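Long-range contacts in phospholethanolamine N-methyltransferase 2 (Haemonchus contortus, PDB 4KRI), which probably transfers methyl groups from S-adenosylmethionine to the amine of N-methylated phosphoethanolamines on the nematode route to phosphocholine: residues A[104-109]-A[155-160]; A[140-145]-A[274-279]. All coordinates share one frame; numbering follows the deposited sequence.

After several earlier helices and strands the chain reaches strand 98-105, whose end, with the turn after it, gives one side of contact 1. It then runs through helix 114-124 and strand 132-143, and strand 156-166 returns antiparallel to close contact 1 over a loop of 45 residues. Strand 132-143 lies inside that loop, yet its own partner, strand 273-277, comes 128 residues later, so the two loops cross. Contact 1 joins strands of the N-terminal region; contact 2 joins that region to the methyltransferase domain. Their centres are 11 Å apart, and strands 132-143 and 156-166, neighbours in the sheet, connect them through probable backbone hydrogen bonds and the packing of W159 on V141.

Contact 1 of 2, residues A[104-109]-A[155-160]; sequences QDLSKV and LDFIWT
L155 meets 104-109 first through its backbone: its O accepts L106 N at 2.8 Å, while its CB packs against the backbone of S107. D156 comes next, in a non-hydrogen-bonded antiparallel pair with D105. Both side chains extend from the same face of the sheet, their carboxylate planes turned 40° from each other, with D105 OD1 and D156 OD1 only 4.2 Å apart. That is close for two acids; the salt bridge of D156 OD1 with R103 probably offsets the charge, while S147 bonds to D156 OD2 and a water donates to D156 OD2 and, weakly, to D105 OD2. D105 is steadied from its own segment too. With CG swung opposite its main-chain nitrogen (chi1 -178°), it takes S107 N on OD1 at 3.0 Å from above the carboxylate plane, and S107 OG on OD2 from the syn side.

F157 then forms the hydrogen-bonded pair with Q104: Q104 N reaches F157 O at 3.0 Å, and F157 N reaches Q104 O at 3.1 Å. Its ring lies on the other face from the acids, where L106 crosses it at about a right angle, L106 CG in the ring plane at the edge and L106 CD1 3.7 Å from F157 CD2. W159, two residues on, offers the edge of its indole to the same methyl, with CH2 3.9 Å from L106 CD1. One leucine branch therefore touches two rings; M115 of helix 114-124 also packs on L106 and F157, and T119 of that helix takes W159 NE1. The whole is an antiparallel strand pair whose first strand ends in an Asx turn at D105, overlapped by a type I turn from L106 to V109.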
# COMPACT_ATOMS: atom_id res chain seq x y z
N GLN A 104 14.74 -1.98 9.58
CA GLN A 104 15.13 -0.93 10.49
C GLN A 104 13.93 -0.50 11.31
O GLN A 104 12.88 -0.18 10.74
CB GLN A 104 15.71 0.26 9.72
CG GLN A 104 16.23 1.39 10.59
CD GLN A 104 17.45 0.99 11.39
OE1 GLN A 104 18.32 0.26 10.91
NE2 GLN A 104 17.52 1.46 12.64
N ASP A 105 14.09 -0.49 12.63
CA ASP A 105 13.04 -0.02 13.54
C ASP A 105 13.00 1.50 13.56
O ASP A 105 14.02 2.14 13.83
CB ASP A 105 13.30 -0.57 14.94
CG ASP A 105 12.23 -0.19 15.93
OD1 ASP A 105 11.11 0.20 15.52
OD2 ASP A 105 12.51 -0.29 17.14
N LEU A 106 11.84 2.09 13.27
CA LEU A 106 11.69 3.54 13.26
C LEU A 106 10.85 4.05 14.45
O LEU A 106 10.43 5.20 14.46
CB LEU A 106 11.11 4.03 11.93
CG LEU A 106 11.95 3.77 10.66
CD1 LEU A 106 11.26 4.37 9.45
CD2 LEU A 106 13.34 4.34 10.80
N SER A 107 10.61 3.20 15.44
CA SER A 107 9.76 3.58 16.56
C SER A 107 10.40 4.64 17.47
O SER A 107 9.69 5.36 18.18
CB SER A 107 9.35 2.35 17.39
OG SER A 107 10.44 1.81 18.11
N LYS A 108 11.72 4.73 17.44
CA LYS A 108 12.43 5.73 18.24
C LYS A 108 12.74 6.96 17.41
O LYS A 108 13.41 7.88 17.88
CB LYS A 108 13.72 5.17 18.85
CG LYS A 108 13.51 4.06 19.87
CD LYS A 108 14.82 3.73 20.59
CE LYS A 108 14.57 3.37 22.05
NZ LYS A 108 13.81 2.10 22.21
N VAL A 109 12.27 6.95 16.16
CA VAL A 109 12.34 8.13 15.30
C VAL A 109 11.00 8.86 15.38
O VAL A 109 10.00 8.43 14.80
CB VAL A 109 12.66 7.78 13.84
CG1 VAL A 109 12.55 9.02 12.97
CG2 VAL A 109 14.05 7.19 13.73
N LEU A 155 5.95 0.36 13.91
CA LEU A 155 6.90 1.13 13.11
C LEU A 155 8.27 0.45 12.94
O LEU A 155 9.30 1.12 12.78
CB LEU A 155 7.09 2.53 13.71
CG LEU A 155 5.79 3.28 13.96
CD1 LEU A 155 6.11 4.56 14.72
CD2 LEU A 155 5.07 3.58 12.64
N ASP A 156 8.26 -0.87 12.96
CA ASP A 156 9.49 -1.64 12.74
C ASP A 156 9.35 -2.12 11.29
O ASP A 156 8.49 -2.94 10.98
CB ASP A 156 9.54 -2.80 13.75
CG ASP A 156 10.91 -3.43 13.85
OD1 ASP A 156 11.81 -3.07 13.04
OD2 ASP A 156 11.10 -4.32 14.73
N PHE A 157 10.17 -1.58 10.38
CA PHE A 157 9.91 -1.79 8.94
C PHE A 157 10.91 -2.69 8.22
O PHE A 157 12.07 -2.77 8.60
CB PHE A 157 9.82 -0.44 8.24
CG PHE A 157 8.66 0.39 8.69
CD1 PHE A 157 7.37 0.04 8.34
CD2 PHE A 157 8.87 1.50 9.50
CE1 PHE A 157 6.29 0.80 8.75
CE2 PHE A 157 7.79 2.27 9.93
CZ PHE A 157 6.50 1.92 9.55
N ILE A 158 10.43 -3.37 7.18
CA ILE A 158 11.27 -4.15 6.27
C ILE A 158 11.05 -3.62 4.87
O ILE A 158 9.92 -3.66 4.36
CB ILE A 158 10.86 -5.62 6.27
CG1 ILE A 158 10.91 -6.19 7.69
CG2 ILE A 158 11.78 -6.43 5.33
CD1 ILE A 158 10.18 -7.53 7.82
N TRP A 159 12.10 -3.13 4.23
CA TRP A 159 11.99 -2.75 2.82
C TRP A 159 12.46 -3.91 1.97
O TRP A 159 13.46 -4.55 2.27
CB TRP A 159 12.89 -1.54 2.50
CG TRP A 159 12.37 -0.22 2.96
CD1 TRP A 159 11.74 0.73 2.21
CD2 TRP A 159 12.47 0.32 4.28
NE1 TRP A 159 11.44 1.83 2.99
CE2 TRP A 159 11.87 1.60 4.26
CE3 TRP A 159 13.01 -0.15 5.48
CZ2 TRP A 159 11.79 2.41 5.40
CZ3 TRP A 159 12.93 0.65 6.61
CH2 TRP A 159 12.32 1.91 6.56
N THR A 160 11.74 -4.18 0.88
CA THR A 160 12.20 -5.14 -0.12
C THR A 160 12.46 -4.33 -1.38
O THR A 160 11.53 -3.73 -1.91
CB THR A 160 11.10 -6.18 -0.43
OG1 THR A 160 10.81 -6.95 0.75
CG2 THR A 160 11.58 -7.15 -1.51
O HOH W 1 12.66 -3.54 16.95

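Contact 2 of 2, residues A[140-145]-A[274-279]; sequences AVNEVL and TYAVCD. With SAH (S-adenosyl-L-homocysteine), chain D.
Y275 N donates to E143 OE1 at 2.9 Å, an almost straight bond (163° at the hydrogen) in which a side chain takes a backbone N-H of the facing strand. The nitrogen lies well out of the carboxylate plane, 44° above it. E143 gets there by an extended chain beyond CG (chi2 177°). Just along the strands, V141 and V277 form a hydrogen-bonded antiparallel pair: V141 N meets V277 O at 3.0 Å in the carbonyl plane, and V277 N returns to V141 O at 2.9 Å. This pair joins strand 273-277 of the Rossmann-like methyltransferase domain to strand 132-143 of the N-terminal region, so the sheet pairing passes from one to the other. Between the two bonded places a water fills in, accepting from E143 N and donating to both N142 OD1 and Y275 O, and thereby linking the backbones where they draw apart.

Packing follows on both faces. V141 and V277 lie side by side and point the same way, V141 CB 3.8 Å from V277 CG2, with F157 and W159 against V141 and L258 of helix 255-268 against V277. On the other face A276 CB sits 3.5 Å from N142 OD1, and A140 CB touches C278 CB near Y283. At the far end, the side chains of L145 and T274 cross at about a right angle, L145 CD2 touching T274 CG2; the hydroxyl of T274 turns to H249 on the neighbouring parallel strand.

Past the strand the chain enters the S-adenosylhomocysteine pocket, where C278 O approaches the adenine and D279 OD1, which also accepts from C281 N, receives N6 of the ligand at 3.0 Å.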
# COMPACT_ATOMS: atom_id res chain seq x y z
N ALA A 140 8.28 -3.50 -1.79
CA ALA A 140 7.35 -3.37 -0.68
C ALA A 140 7.99 -2.80 0.57
O ALA A 140 9.21 -2.82 0.72
CB ALA A 140 6.70 -4.72 -0.35
N VAL A 141 7.15 -2.29 1.46
CA VAL A 141 7.55 -2.05 2.84
C VAL A 141 6.58 -2.83 3.70
O VAL A 141 5.36 -2.65 3.59
CB VAL A 141 7.43 -0.57 3.25
CG1 VAL A 141 8.02 -0.38 4.67
CG2 VAL A 141 8.14 0.33 2.26
N ASN A 142 7.10 -3.70 4.55
CA ASN A 142 6.27 -4.45 5.48
C ASN A 142 6.59 -4.07 6.91
O ASN A 142 7.65 -3.51 7.19
CB ASN A 142 6.50 -5.95 5.33
CG ASN A 142 5.89 -6.51 4.07
OD1 ASN A 142 4.67 -6.73 4.00
ND2 ASN A 142 6.73 -6.80 3.07
N GLU A 143 5.68 -4.40 7.81
CA GLU A 143 5.97 -4.30 9.23
C GLU A 143 6.54 -5.61 9.73
O GLU A 143 6.11 -6.68 9.30
CB GLU A 143 4.69 -4.02 10.03
CG GLU A 143 4.00 -2.71 9.68
CD GLU A 143 2.70 -2.54 10.46
OE1 GLU A 143 1.76 -3.30 10.16
OE2 GLU A 143 2.62 -1.70 11.38
N VAL A 144 7.49 -5.52 10.67
CA VAL A 144 7.96 -6.69 11.39
C VAL A 144 6.84 -7.14 12.32
O VAL A 144 6.45 -6.41 13.24
CB VAL A 144 9.21 -6.39 12.24
CG1 VAL A 144 9.66 -7.64 12.99
CG2 VAL A 144 10.31 -5.88 11.34
N LEU A 145 6.29 -8.32 12.09
CA LEU A 145 5.07 -8.72 12.80
C LEU A 145 5.34 -9.08 14.26
O LEU A 145 4.50 -8.84 15.13
CB LEU A 145 4.35 -9.87 12.06
CG LEU A 145 3.79 -9.42 10.70
CD1 LEU A 145 3.26 -10.61 9.92
CD2 LEU A 145 2.70 -8.38 10.90
N THR A 274 -2.80 -4.65 10.50
CA THR A 274 -1.41 -4.48 10.04
C THR A 274 -1.47 -3.86 8.64
O THR A 274 -2.52 -3.90 8.00
CB THR A 274 -0.64 -5.81 10.03
OG1 THR A 274 -1.34 -6.76 9.20
CG2 THR A 274 -0.47 -6.36 11.48
N TYR A 275 -0.36 -3.30 8.19
CA TYR A 275 -0.31 -2.56 6.92
C TYR A 275 0.95 -2.89 6.12
O TYR A 275 1.97 -3.27 6.69
CB TYR A 275 -0.32 -1.06 7.20
CG TYR A 275 -1.59 -0.51 7.83
CD1 TYR A 275 -2.81 -0.65 7.20
CD2 TYR A 275 -1.55 0.17 9.04
CE1 TYR A 275 -3.98 -0.13 7.76
CE2 TYR A 275 -2.71 0.69 9.61
CZ TYR A 275 -3.91 0.53 8.97
OH TYR A 275 -5.05 1.07 9.54
N ALA A 276 0.88 -2.73 4.79
CA ALA A 276 2.07 -2.88 3.94
C ALA A 276 1.99 -1.88 2.79
O ALA A 276 0.89 -1.63 2.29
CB ALA A 276 2.18 -4.31 3.37
N VAL A 277 3.12 -1.29 2.41
CA VAL A 277 3.15 -0.48 1.20
C VAL A 277 3.48 -1.42 0.05
O VAL A 277 4.53 -2.07 0.05
CB VAL A 277 4.27 0.58 1.26
CG1 VAL A 277 4.18 1.52 0.07
CG2 VAL A 277 4.18 1.37 2.56
N CYS A 278 2.58 -1.52 -0.93
CA CYS A 278 2.85 -2.33 -2.12
C CYS A 278 1.78 -2.08 -3.15
O CYS A 278 0.75 -1.48 -2.85
CB CYS A 278 2.89 -3.82 -1.79
SG CYS A 278 1.35 -4.50 -1.08
N ASP A 279 2.04 -2.53 -4.37
CA ASP A 279 1.08 -2.42 -5.46
C ASP A 279 0.30 -3.73 -5.46
O ASP A 279 0.87 -4.81 -5.64
CB ASP A 279 1.84 -2.23 -6.78
CG ASP A 279 0.91 -2.03 -7.97
OD1 ASP A 279 -0.24 -2.51 -7.93
OD2 ASP A 279 1.35 -1.39 -8.95
N SAH D . -10.15 2.61 1.13
CA SAH D . -9.79 3.90 1.78
CB SAH D . -8.88 4.76 0.81
CG SAH D . -9.53 5.29 -0.47
SD SAH D . -8.35 6.22 -1.51
C SAH D . -10.98 4.61 2.29
O SAH D . -12.08 4.08 2.22
OXT SAH D . -10.83 5.61 2.97
C5' SAH D . -7.67 5.07 -2.71
C4' SAH D . -6.44 4.45 -2.34
O4' SAH D . -6.14 3.40 -3.30
C3' SAH D . -5.32 5.41 -2.44
O3' SAH D . -4.71 5.53 -1.17
C2' SAH D . -4.38 4.82 -3.40
O2' SAH D . -3.03 5.04 -3.05
C1' SAH D . -4.75 3.37 -3.37
N9 SAH D . -4.25 2.61 -4.57
C8 SAH D . -4.47 2.91 -5.87
N7 SAH D . -3.92 1.95 -6.62
C5 SAH D . -3.37 1.03 -5.80
C6 SAH D . -2.68 -0.17 -6.03
N6 SAH D . -2.43 -0.62 -7.31
N1 SAH D . -2.25 -0.86 -4.96
C2 SAH D . -2.48 -0.44 -3.71
N3 SAH D . -3.15 0.70 -3.46
C4 SAH D . -3.59 1.45 -4.48
O HOH W 2 3.34 -5.63 6.55